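Local coordinates for protein putative secreted lipase (PDB 5H6B) that probably hydrolyses the ester bonds of triacylglycerols as a secreted, thermostable lipase of a marine Streptomyces, at residues 185-199 and 209-222. Sequence-based numbering, arbitrary orientation.
Sequences DTVPGVRYTVIATKY and QYLDGPNVRNVLLQ. With ZN (zinc ion), chain D.
Asp185 spends its two carboxylate oxygens on different partners: OD1 binds a zinc ion at 2.0 Å, a site completed in part by His139, while OD2 accepts a bent hydrogen bond from the backbone N of Asp212 (2.8 Å), on its anti side and about 20° out of the carboxylate plane. The metal would probably polarise this carboxylate. One water links Asp185 N to Asp212 OD2. Strands 191-196 and 216-220 then run parallel, joined by a ladder from Tyr192 N to Asn215 O (3.0 Å) through to Leu221 N and Ala196 O (2.8 Å). They are the last two strands of the parallel sheet of this α/β-hydrolase fold; 216-220 forms its edge, and 191-196 also bonds to strand 128-134. Asn218 lies alongside Val194, its OD1 3.3 Å from Val194 CB; the same oxygen accepts from Leu211 N, and ND2 gives a nearly straight bond to Leu211 O (2.8 Å, 171°). With an alanine here both bonds are gone, and the chain at Leu211, its N and O without these mates, is likely to be held less firmly against Val194. Leu211 CD1 approaches Tyr192 CD2 at 3.5 Å and also packs on Val194 CG2. With CG beside its backbone N (chi1 -64°), Tyr192 lays its ring between Thr186 CG2 on one face and Val190 CG1 on the other.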
ATOM      1  N   ASP A 185     -11.972   5.400 -10.729  1.00 48.69           N
ATOM      2  CA  ASP A 185     -10.950   4.959  -9.785  1.00 42.65           C
ATOM      3  C   ASP A 185     -11.295   3.655  -9.072  1.00 44.18           C
ATOM      4  O   ASP A 185     -10.400   2.862  -8.761  1.00 41.18           O
ATOM      5  CB  ASP A 185     -10.757   6.008  -8.706  1.00 40.55           C
ATOM      6  CG  ASP A 185     -10.174   7.271  -9.217  1.00 37.44           C
ATOM      7  OD1 ASP A 185      -9.833   7.349 -10.403  1.00 32.81           O
ATOM      8  OD2 ASP A 185     -10.052   8.198  -8.403  1.00 40.98           O
ATOM      9  N   THR A 186     -12.581   3.454  -8.787  1.00 44.57           N
ATOM     10  CA  THR A 186     -13.003   2.361  -7.930  1.00 45.40           C
ATOM     11  C   THR A 186     -13.743   1.240  -8.645  1.00 45.63           C
ATOM     12  O   THR A 186     -14.157   1.346  -9.790  1.00 43.05           O
ATOM     13  CB  THR A 186     -13.830   2.864  -6.726  1.00 46.13           C
ATOM     14  OG1 THR A 186     -14.993   3.560  -7.172  1.00 49.59           O
ATOM     15  CG2 THR A 186     -12.997   3.792  -5.885  1.00 47.16           C
ATOM     16  N   VAL A 187     -13.853   0.139  -7.929  1.00 46.82           N
ATOM     17  CA  VAL A 187     -14.513  -1.062  -8.368  1.00 48.83           C
ATOM     18  C   VAL A 187     -15.574  -1.283  -7.293  1.00 48.83           C
ATOM     19  O   VAL A 187     -15.296  -1.068  -6.114  1.00 49.64           O
ATOM     20  CB  VAL A 187     -13.453  -2.198  -8.484  1.00 50.83           C
ATOM     21  CG1 VAL A 187     -13.911  -3.526  -7.886  1.00 53.34           C
ATOM     22  CG2 VAL A 187     -13.004  -2.353  -9.934  1.00 50.59           C
ATOM     23  N   PRO A 188     -16.804  -1.675  -7.686  1.00 54.33           N
ATOM     24  CA  PRO A 188     -17.828  -1.924  -6.656  1.00 53.87           C
ATOM     25  C   PRO A 188     -17.485  -3.168  -5.807  1.00 52.14           C
ATOM     26  O   PRO A 188     -16.826  -4.095  -6.302  1.00 51.85           O
ATOM     27  CB  PRO A 188     -19.122  -2.118  -7.478  1.00 52.86           C
ATOM     28  CG  PRO A 188     -18.663  -2.569  -8.821  1.00 54.06           C
ATOM     29  CD  PRO A 188     -17.262  -2.065  -9.038  1.00 53.34           C
ATOM     30  N   GLY A 189     -17.911  -3.155  -4.544  1.00 51.37           N
ATOM     31  CA  GLY A 189     -17.604  -4.215  -3.573  1.00 52.71           C
ATOM     32  C   GLY A 189     -16.458  -3.903  -2.609  1.00 55.18           C
ATOM     33  O   GLY A 189     -16.280  -4.628  -1.630  1.00 58.89           O
ATOM     34  N   VAL A 190     -15.688  -2.836  -2.864  1.00 50.73           N
ATOM     35  CA  VAL A 190     -14.449  -2.564  -2.114  1.00 48.36           C
ATOM     36  C   VAL A 190     -14.509  -1.230  -1.370  1.00 46.80           C
ATOM     37  O   VAL A 190     -14.959  -0.216  -1.920  1.00 47.52           O
ATOM     38  CB  VAL A 190     -13.210  -2.594  -3.051  1.00 47.86           C
ATOM     39  CG1 VAL A 190     -11.911  -2.385  -2.265  1.00 48.19           C
ATOM     40  CG2 VAL A 190     -13.169  -3.912  -3.813  1.00 48.14           C
ATOM     41  N   ARG A 191     -14.054  -1.236  -0.118  1.00 45.05           N
ATOM     42  CA  ARG A 191     -13.940  -0.014   0.670  1.00 50.38           C
ATOM     43  C   ARG A 191     -12.509   0.525   0.600  1.00 47.54           C
ATOM     44  O   ARG A 191     -11.558  -0.130   1.016  1.00 47.20           O
ATOM     45  CB  ARG A 191     -14.396  -0.254   2.111  1.00 55.19           C
ATOM     46  CG  ARG A 191     -15.853  -0.726   2.175  1.00 63.97           C
ATOM     47  CD  ARG A 191     -16.700   0.004   3.214  1.00 72.78           C
ATOM     48  NE  ARG A 191     -16.710  -0.665   4.518  1.00 79.16           N
ATOM     49  CZ  ARG A 191     -17.185  -0.137   5.652  1.00 84.73           C
ATOM     50  NH1 ARG A 191     -17.695   1.096   5.693  1.00 85.58           N
ATOM     51  NH2 ARG A 191     -17.144  -0.856   6.770  1.00 87.66           N
ATOM     52  N   TYR A 192     -12.382   1.731   0.058  1.00 44.10           N
ATOM     53  CA  TYR A 192     -11.102   2.363  -0.210  1.00 41.85           C
ATOM     54  C   TYR A 192     -10.840   3.454   0.797  1.00 42.15           C
ATOM     55  O   TYR A 192     -11.718   4.299   1.028  1.00 40.71           O
ATOM     56  CB  TYR A 192     -11.114   3.010  -1.590  1.00 40.50           C
ATOM     57  CG  TYR A 192     -11.259   2.067  -2.761  1.00 39.47           C
ATOM     58  CD1 TYR A 192     -12.509   1.549  -3.131  1.00 38.68           C
ATOM     59  CD2 TYR A 192     -10.156   1.724  -3.530  1.00 39.64           C
ATOM     60  CE1 TYR A 192     -12.640   0.718  -4.232  1.00 38.68           C
ATOM     61  CE2 TYR A 192     -10.283   0.904  -4.632  1.00 39.23           C
ATOM     62  CZ  TYR A 192     -11.513   0.399  -4.981  1.00 39.64           C
ATOM     63  OH  TYR A 192     -11.578  -0.437  -6.070  1.00 37.05           O
ATOM     64  N   THR A 193      -9.633   3.452   1.371  1.00 40.95           N
ATOM     65  CA  THR A 193      -9.142   4.564   2.203  1.00 39.71           C
ATOM     66  C   THR A 193      -7.795   5.043   1.625  1.00 39.41           C
ATOM     67  O   THR A 193      -7.007   4.247   1.110  1.00 38.18           O
ATOM     68  CB  THR A 193      -8.977   4.145   3.680  1.00 41.22           C
ATOM     69  OG1 THR A 193     -10.184   3.514   4.147  1.00 41.81           O
ATOM     70  CG2 THR A 193      -8.634   5.340   4.587  1.00 39.66           C
ATOM     71  N   VAL A 194      -7.578   6.352   1.654  1.00 37.26           N
ATOM     72  CA  VAL A 194      -6.318   6.951   1.250  1.00 37.36           C
ATOM     73  C   VAL A 194      -5.889   7.890   2.373  1.00 38.60           C
ATOM     74  O   VAL A 194      -6.678   8.712   2.848  1.00 39.63           O
ATOM     75  CB  VAL A 194      -6.419   7.729  -0.069  1.00 35.93           C
ATOM     76  CG1 VAL A 194      -5.094   8.390  -0.411  1.00 37.03           C
ATOM     77  CG2 VAL A 194      -6.848   6.823  -1.202  1.00 37.26           C
ATOM     78  N   ILE A 195      -4.644   7.728   2.814  1.00 37.01           N
ATOM     79  CA  ILE A 195      -4.046   8.588   3.807  1.00 32.61           C
ATOM     80  C   ILE A 195      -2.861   9.235   3.103  1.00 33.06           C
ATOM     81  O   ILE A 195      -1.942   8.548   2.649  1.00 32.99           O
ATOM     82  CB  ILE A 195      -3.598   7.800   5.049  1.00 32.78           C
ATOM     83  CG1 ILE A 195      -4.757   6.978   5.623  1.00 31.51           C
ATOM     84  CG2 ILE A 195      -3.028   8.748   6.094  1.00 32.99           C
ATOM     85  CD1 ILE A 195      -4.325   5.836   6.501  1.00 32.78           C
ATOM     86  N   ALA A 196      -2.912  10.564   3.011  1.00 33.65           N
ATOM     87  CA  ALA A 196      -1.930  11.368   2.336  1.00 32.44           C
ATOM     88  C   ALA A 196      -1.399  12.417   3.283  1.00 34.05           C
ATOM     89  O   ALA A 196      -2.057  12.771   4.278  1.00 34.68           O
ATOM     90  CB  ALA A 196      -2.549  12.033   1.115  1.00 32.62           C
ATOM     91  N   THR A 197      -0.212  12.921   2.949  1.00 32.51           N
ATOM     92  CA  THR A 197       0.430  14.011   3.693  1.00 34.37           C
ATOM     93  C   THR A 197       0.698  15.180   2.733  1.00 36.94           C
ATOM     94  O   THR A 197       1.160  14.998   1.588  1.00 34.51           O
ATOM     95  CB  THR A 197       1.741  13.581   4.388  1.00 32.88           C
ATOM     96  OG1 THR A 197       2.408  14.729   4.911  1.00 34.69           O
ATOM     97  CG2 THR A 197       2.701  12.848   3.436  1.00 33.08           C
ATOM     98  N   LYS A 198       0.450  16.384   3.226  1.00 38.07           N
ATOM     99  CA  LYS A 198       0.575  17.586   2.427  1.00 42.32           C
ATOM    100  C   LYS A 198       2.042  17.914   2.220  1.00 40.49           C
ATOM    101  O   LYS A 198       2.357  18.703   1.366  1.00 43.26           O
ATOM    102  CB  LYS A 198      -0.135  18.760   3.104  1.00 47.24           C
ATOM    103  CG  LYS A 198       0.700  19.459   4.165  1.00 51.10           C
ATOM    104  CD  LYS A 198      -0.139  20.270   5.126  1.00 56.60           C
ATOM    105  CE  LYS A 198      -0.812  21.438   4.452  1.00 60.06           C
ATOM    106  NZ  LYS A 198      -1.694  22.100   5.450  1.00 65.22           N
ATOM    107  N   TYR A 199       2.938  17.318   3.014  1.00 42.51           N
ATOM    108  CA  TYR A 199       4.380  17.489   2.817  1.00 42.67           C
ATOM    109  C   TYR A 199       4.983  16.409   1.901  1.00 41.81           C
ATOM    110  O   TYR A 199       6.205  16.247   1.868  1.00 43.93           O
ATOM    111  CB  TYR A 199       5.081  17.519   4.173  1.00 45.62           C
ATOM    112  CG  TYR A 199       4.478  18.548   5.083  1.00 49.27           C
ATOM    113  CD1 TYR A 199       4.707  19.916   4.878  1.00 50.88           C
ATOM    114  CD2 TYR A 199       3.640  18.164   6.129  1.00 53.28           C
ATOM    115  CE1 TYR A 199       4.140  20.872   5.711  1.00 50.83           C
ATOM    116  CE2 TYR A 199       3.072  19.107   6.969  1.00 53.74           C
ATOM    117  CZ  TYR A 199       3.313  20.456   6.752  1.00 55.56           C
ATOM    118  OH  TYR A 199       2.717  21.365   7.607  1.00 57.18           O
ATOM    119  N   GLN A 209      -3.180  11.704  -5.138  1.00 37.16           N
ATOM    120  CA  GLN A 209      -3.154  10.430  -4.422  1.00 37.51           C
ATOM    121  C   GLN A 209      -4.568   9.968  -4.078  1.00 37.93           C
ATOM    122  O   GLN A 209      -4.831   8.772  -4.010  1.00 34.82           O
ATOM    123  CB  GLN A 209      -2.329  10.545  -3.147  1.00 35.89           C
ATOM    124  CG  GLN A 209      -0.891  10.985  -3.392  1.00 35.36           C
ATOM    125  CD  GLN A 209      -0.159  11.248  -2.104  1.00 34.49           C
ATOM    126  OE1 GLN A 209      -0.500  10.695  -1.057  1.00 32.47           O
ATOM    127  NE2 GLN A 209       0.844  12.111  -2.162  1.00 37.39           N
ATOM    128  N   TYR A 210      -5.465  10.936  -3.859  1.00 39.83           N
ATOM    129  CA  TYR A 210      -6.854  10.662  -3.500  1.00 39.00           C
ATOM    130  C   TYR A 210      -7.610   9.920  -4.590  1.00 37.63           C
ATOM    131  O   TYR A 210      -7.380  10.142  -5.773  1.00 35.29           O
ATOM    132  CB  TYR A 210      -7.615  11.954  -3.189  1.00 39.82           C
ATOM    133  CG  TYR A 210      -7.192  12.704  -1.956  1.00 39.99           C
ATOM    134  CD1 TYR A 210      -6.620  12.051  -0.851  1.00 41.10           C
ATOM    135  CD2 TYR A 210      -7.417  14.082  -1.860  1.00 42.14           C
ATOM    136  CE1 TYR A 210      -6.258  12.767   0.278  1.00 41.20           C
ATOM    137  CE2 TYR A 210      -7.061  14.802  -0.730  1.00 40.26           C
ATOM    138  CZ  TYR A 210      -6.485  14.129   0.334  1.00 42.42           C
ATOM    139  OH  TYR A 210      -6.114  14.814   1.454  1.00 47.74           O
ATOM    140  N   LEU A 211      -8.508   9.035  -4.155  1.00 36.52           N
ATOM    141  CA  LEU A 211      -9.402   8.306  -5.030  1.00 38.04           C
ATOM    142  C   LEU A 211     -10.799   8.948  -5.028  1.00 38.71           C
ATOM    143  O   LEU A 211     -11.163   9.709  -4.143  1.00 35.90           O
ATOM    144  CB  LEU A 211      -9.495   6.849  -4.589  1.00 37.10           C
ATOM    145  CG  LEU A 211      -8.241   5.992  -4.792  1.00 36.74           C
ATOM    146  CD1 LEU A 211      -8.367   4.707  -3.986  1.00 37.95           C
ATOM    147  CD2 LEU A 211      -7.997   5.650  -6.247  1.00 36.82           C
ATOM    148  N   ASP A 212     -11.572   8.618  -6.048  1.00 43.08           N
ATOM    149  CA  ASP A 212     -12.927   9.120  -6.205  1.00 42.16           C
ATOM    150  C   ASP A 212     -13.884   7.956  -6.403  1.00 42.30           C
ATOM    151  O   ASP A 212     -13.611   7.034  -7.169  1.00 41.14           O
ATOM    152  CB  ASP A 212     -12.982  10.041  -7.413  1.00 42.98           C
ATOM    153  CG  ASP A 212     -14.395  10.385  -7.836  1.00 39.62           C
ATOM    154  OD1 ASP A 212     -14.972  11.356  -7.299  1.00 39.02           O
ATOM    155  OD2 ASP A 212     -14.897   9.702  -8.748  1.00 42.97           O
ATOM    156  N   GLY A 213     -15.021   8.040  -5.738  1.00 43.57           N
ATOM    157  CA  GLY A 213     -16.060   7.038  -5.848  1.00 46.98           C
ATOM    158  C   GLY A 213     -16.990   7.122  -4.654  1.00 50.91           C
ATOM    159  O   GLY A 213     -16.693   7.822  -3.674  1.00 50.12           O
ATOM    160  N   PRO A 214     -18.122   6.401  -4.715  1.00 53.36           N
ATOM    161  CA  PRO A 214     -19.028   6.385  -3.568  1.00 54.51           C
ATOM    162  C   PRO A 214     -18.440   5.730  -2.305  1.00 55.08           C
ATOM    163  O   PRO A 214     -18.828   6.131  -1.205  1.00 53.71           O
ATOM    164  CB  PRO A 214     -20.239   5.595  -4.088  1.00 54.69           C
ATOM    165  CG  PRO A 214     -19.684   4.727  -5.158  1.00 54.57           C
ATOM    166  CD  PRO A 214     -18.610   5.550  -5.816  1.00 53.02           C
ATOM    167  N   ASN A 215     -17.524   4.760  -2.450  1.00 53.23           N
ATOM    168  CA  ASN A 215     -16.989   4.017  -1.281  1.00 56.16           C
ATOM    169  C   ASN A 215     -15.525   4.336  -0.968  1.00 54.20           C
ATOM    170  O   ASN A 215     -14.719   3.430  -0.681  1.00 50.97           O
ATOM    171  CB  ASN A 215     -17.186   2.506  -1.463  1.00 57.73           C
ATOM    172  CG  ASN A 215     -18.643   2.127  -1.643  1.00 57.38           C
ATOM    173  OD1 ASN A 215     -19.537   2.742  -1.067  1.00 61.62           O
ATOM    174  ND2 ASN A 215     -18.887   1.116  -2.451  1.00 59.63           N
ATOM    175  N   VAL A 216     -15.218   5.632  -0.986  1.00 49.26           N
ATOM    176  CA  VAL A 216     -13.874   6.146  -0.765  1.00 47.54           C
ATOM    177  C   VAL A 216     -13.846   7.077   0.433  1.00 47.07           C
ATOM    178  O   VAL A 216     -14.733   7.908   0.588  1.00 43.33           O
ATOM    179  CB  VAL A 216     -13.367   6.930  -1.976  1.00 45.15           C
ATOM    180  CG1 VAL A 216     -11.980   7.494  -1.696  1.00 46.98           C
ATOM    181  CG2 VAL A 216     -13.367   6.040  -3.208  1.00 47.16           C
ATOM    182  N   ARG A 217     -12.815   6.933   1.268  1.00 47.89           N
ATOM    183  CA  ARG A 217     -12.533   7.887   2.315  1.00 45.79           C
ATOM    184  C   ARG A 217     -11.121   8.433   2.117  1.00 43.42           C
ATOM    185  O   ARG A 217     -10.164   7.691   2.225  1.00 43.68           O
ATOM    186  CB  ARG A 217     -12.668   7.230   3.682  1.00 47.92           C
ATOM    187  CG  ARG A 217     -12.502   8.221   4.824  1.00 53.79           C
ATOM    188  CD  ARG A 217     -13.190   7.732   6.093  1.00 61.06           C
ATOM    189  NE  ARG A 217     -12.739   8.470   7.282  1.00 67.12           N
ATOM    190  CZ  ARG A 217     -11.567   8.296   7.906  1.00 67.85           C
ATOM    191  NH1 ARG A 217     -10.689   7.400   7.466  1.00 68.85           N
ATOM    192  NH2 ARG A 217     -11.265   9.029   8.986  1.00 68.86           N
ATOM    193  N   ASN A 218     -11.002   9.727   1.835  1.00 39.95           N
ATOM    194  CA  ASN A 218      -9.706  10.366   1.673  1.00 41.12           C
ATOM    195  C   ASN A 218      -9.412  11.145   2.932  1.00 40.68           C
ATOM    196  O   ASN A 218     -10.239  11.919   3.369  1.00 41.18           O
ATOM    197  CB  ASN A 218      -9.691  11.303   0.461  1.00 39.43           C
ATOM    198  CG  ASN A 218      -9.728  10.546  -0.856  1.00 40.11           C
ATOM    199  OD1 ASN A 218      -8.895   9.687  -1.122  1.00 37.78           O
ATOM    200  ND2 ASN A 218     -10.702  10.865  -1.690  1.00 42.41           N
ATOM    201  N   VAL A 219      -8.211  10.958   3.474  1.00 38.95           N
ATOM    202  CA  VAL A 219      -7.809  11.517   4.749  1.00 38.29           C
ATOM    203  C   VAL A 219      -6.478  12.245   4.611  1.00 37.65           C
ATOM    204  O   VAL A 219      -5.504  11.709   4.050  1.00 35.10           O
ATOM    205  CB  VAL A 219      -7.656  10.388   5.782  1.00 41.06           C
ATOM    206  CG1 VAL A 219      -7.283  10.948   7.154  1.00 41.44           C
ATOM    207  CG2 VAL A 219      -8.949   9.572   5.850  1.00 41.81           C
ATOM    208  N   LEU A 220      -6.455  13.472   5.110  1.00 38.31           N
ATOM    209  CA  LEU A 220      -5.263  14.278   5.159  1.00 40.32           C
ATOM    210  C   LEU A 220      -4.663  14.098   6.546  1.00 40.31           C
ATOM    211  O   LEU A 220      -5.314  14.410   7.557  1.00 39.37           O
ATOM    212  CB  LEU A 220      -5.592  15.746   4.909  1.00 42.28           C
ATOM    213  CG  LEU A 220      -4.389  16.696   4.866  1.00 44.84           C
ATOM    214  CD1 LEU A 220      -3.434  16.306   3.746  1.00 42.98           C
ATOM    215  CD2 LEU A 220      -4.844  18.148   4.709  1.00 44.75           C
ATOM    216  N   LEU A 221      -3.425  13.603   6.584  1.00 37.33           N
ATOM    217  CA  LEU A 221      -2.715  13.330   7.838  1.00 38.29           C
ATOM    218  C   LEU A 221      -2.682  14.522   8.801  1.00 37.12           C
ATOM    219  O   LEU A 221      -2.777  14.355  10.024  1.00 36.21           O
ATOM    220  CB  LEU A 221      -1.264  12.897   7.539  1.00 37.35           C
ATOM    221  CG  LEU A 221      -0.356  12.542   8.718  1.00 36.48           C
ATOM    222  CD1 LEU A 221      -0.895  11.283   9.385  1.00 36.60           C
ATOM    223  CD2 LEU A 221       1.098  12.387   8.256  1.00 37.69           C
ATOM    224  N   GLN A 222      -2.535  15.718   8.248  1.00 37.76           N
ATOM    225  CA  GLN A 222      -2.451  16.912   9.059  1.00 39.41           C
ATOM    226  C   GLN A 222      -3.827  17.299   9.666  1.00 42.18           C
ATOM    227  O   GLN A 222      -3.848  18.005  10.664  1.00 41.74           O
ATOM    228  CB  GLN A 222      -1.801  18.065   8.310  1.00 40.39           C
ATOM    229  CG  GLN A 222      -0.294  17.873   8.046  1.00 42.16           C
ATOM    230  CD  GLN A 222       0.029  16.738   7.075  1.00 42.50           C
ATOM    231  OE1 GLN A 222       0.958  15.962   7.281  1.00 46.09           O
ATOM    232  NE2 GLN A 222      -0.749  16.632   6.026  1.00 40.94           N
TER
HETATM  233 ZN    ZN D 303      -9.029   9.087 -10.884  1.00 43.02          ZN
HETATM  234  O   HOH W   1     -13.280   8.133 -10.664  1.00 36.74           O
HETATM  235  O   HOH W   2     -14.714   5.493  -8.825  1.00 36.56           O
HETATM  236  O   HOH W   3     -16.355   3.468  -4.513  1.00 48.13           O
HETATM  237  O   HOH W   4       1.082  11.495   0.857  1.00 31.71           O